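DSBA-like thioredoxin domain-containing protein (Pseudomonas aeruginosa PAO1, PDB 5HFI) is a cytosolic disulfide reductase of the thioredoxin superfamily, with a DsbA-like fold, that binds glutathione. Local coordinates at residues 143-146 against 147-151. Residues are numbered along the deposited sequence; the frame is centred on the assembly and turned at random.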
loop_
_atom_site.group_PDB
_atom_site.type_symbol
_atom_site.label_atom_id
_atom_site.label_comp_id
_atom_site.label_asym_id
_atom_site.label_seq_id
_atom_site.Cartn_x
_atom_site.Cartn_y
_atom_site.Cartn_z
ATOM N N LEU A 143 -7.178 3.442 -14.491
ATOM C CA LEU A 143 -5.973 4.256 -14.567
ATOM C C LEU A 143 -5.390 4.319 -15.971
ATOM O O LEU A 143 -4.304 4.877 -16.151
ATOM C CB LEU A 143 -4.913 3.732 -13.590
ATOM C CG LEU A 143 -5.283 3.683 -12.102
ATOM C CD1 LEU A 143 -4.053 3.418 -11.258
ATOM C CD2 LEU A 143 -5.952 4.961 -11.649
ATOM N N GLY A 144 -6.077 3.764 -16.962
ATOM C CA GLY A 144 -5.600 3.851 -18.327
ATOM C C GLY A 144 -4.503 2.869 -18.663
ATOM O O GLY A 144 -3.573 3.214 -19.399
ATOM N N LEU A 145 -4.566 1.653 -18.120
ATOM C CA LEU A 145 -3.601 0.606 -18.438
ATOM C C LEU A 145 -4.248 -0.594 -19.129
ATOM O O LEU A 145 -3.625 -1.658 -19.204
ATOM C CB LEU A 145 -2.862 0.144 -17.169
ATOM C CG LEU A 145 -1.811 0.964 -16.390
ATOM C CD1 LEU A 145 -1.913 2.476 -16.588
ATOM C CD2 LEU A 145 -1.843 0.618 -14.892
ATOM N N GLY A 146 -5.467 -0.441 -19.661
ATOM C CA GLY A 146 -6.198 -1.584 -20.196
ATOM C C GLY A 146 -5.464 -2.357 -21.277
ATOM O O GLY A 146 -5.740 -3.541 -21.495
ATOM N N GLU A 147 -4.527 -1.710 -21.968
ATOM C CA GLU A 147 -3.727 -2.372 -22.997
ATOM C C GLU A 147 -2.448 -2.893 -22.355
ATOM O O GLU A 147 -1.483 -2.148 -22.166
ATOM C CB GLU A 147 -3.426 -1.418 -24.147
ATOM C CG GLU A 147 -2.569 -2.027 -25.243
ATOM C CD GLU A 147 -3.193 -3.269 -25.856
ATOM O OE1 GLU A 147 -2.981 -4.376 -25.316
ATOM O OE2 GLU A 147 -3.899 -3.139 -26.877
ATOM N N GLY A 148 -2.442 -4.179 -22.010
ATOM C CA GLY A 148 -1.261 -4.846 -21.501
ATOM C C GLY A 148 -1.267 -5.135 -20.014
ATOM O O GLY A 148 -0.441 -5.937 -19.561
ATOM N N PHE A 149 -2.160 -4.519 -19.233
ATOM C CA PHE A 149 -2.104 -4.719 -17.786
ATOM C C PHE A 149 -2.475 -6.145 -17.406
ATOM O O PHE A 149 -1.899 -6.709 -16.468
ATOM C CB PHE A 149 -3.011 -3.721 -17.066
ATOM C CG PHE A 149 -2.980 -3.844 -15.567
ATOM C CD1 PHE A 149 -1.915 -3.338 -14.843
ATOM C CD2 PHE A 149 -4.023 -4.446 -14.885
ATOM C CE1 PHE A 149 -1.882 -3.444 -13.467
ATOM C CE2 PHE A 149 -3.998 -4.554 -13.511
ATOM C CZ PHE A 149 -2.925 -4.052 -12.800
ATOM N N ALA A 150 -3.431 -6.745 -18.120
ATOM C CA ALA A 150 -3.825 -8.118 -17.818
ATOM C C ALA A 150 -2.630 -9.058 -17.897
ATOM O O ALA A 150 -2.396 -9.860 -16.986
ATOM C CB ALA A 150 -4.931 -8.570 -18.770
ATOM N N GLU A 151 -1.847 -8.957 -18.976
ATOM C CA GLU A 151 -0.685 -9.825 -19.132
ATOM C C GLU A 151 0.390 -9.499 -18.105
ATOM O O GLU A 151 1.022 -10.410 -17.558
ATOM C CB GLU A 151 -0.108 -9.713 -20.543
ATOM C CG GLU A 151 -0.992 -10.299 -21.637
ATOM C CD GLU A 151 -2.261 -9.492 -21.879
ATOM O OE1 GLU A 151 -2.219 -8.256 -21.674
ATOM O OE2 GLU A 151 -3.286 -10.101 -22.270
HETATM O O HOH W 1 -3.461 0.827 -21.702
HETATM O O HOH W 2 -5.425 -5.554 -19.984
#
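F149 N returns to L145 O across a five-residue turn, a weak hydrogen bond of 3.2 Å bent to 134°, and a second weak bond, from G148 N to G146 O, is long (3.4 Å) and also bent. Both lie within the helix-to-helix connection of this DsbA-like thioredoxin domain, between helices 133-142 and 149-157. The incoming helix ends in a Schellman motif: G144 is the C-prime residue at positive phi (79°), and the amide N-H groups of G144 and L145 bond back to carbonyls in the last turn of helix 133-142. Four residues on, G148 takes the N-cap position, also at positive phi, and helix 149-157 starts at F149.

The side-chain contact rests on L145 and F149. L145 CB lies 3.9 Å from F149 CB, and F149 CB also sits 3.0 Å from L145 O. L145 CD2 comes obliquely to the ring of F149, 4.0 Å from F149 CD1. With CG trans to the backbone N (chi1 -179°), the F149 ring extends beside L145 CD2. Both side chains are buried and touch helix 96-109, L145 on A105 and D109, F149 on A104 and L108, which ties the turn to a third helix. A150 lies against R133 and L137 of helix 133-142. E147 meets the other side of the turn through its CB, 3.6 Å from G146 C.

Two waters bridge backbone atoms of the turn. Water 1 accepts from E147 N and gives a weak bond to G144 O; water 2 lies at a doubtfully short 2.5 Å from G146 O and accepts from A150 N at 3.0 Å.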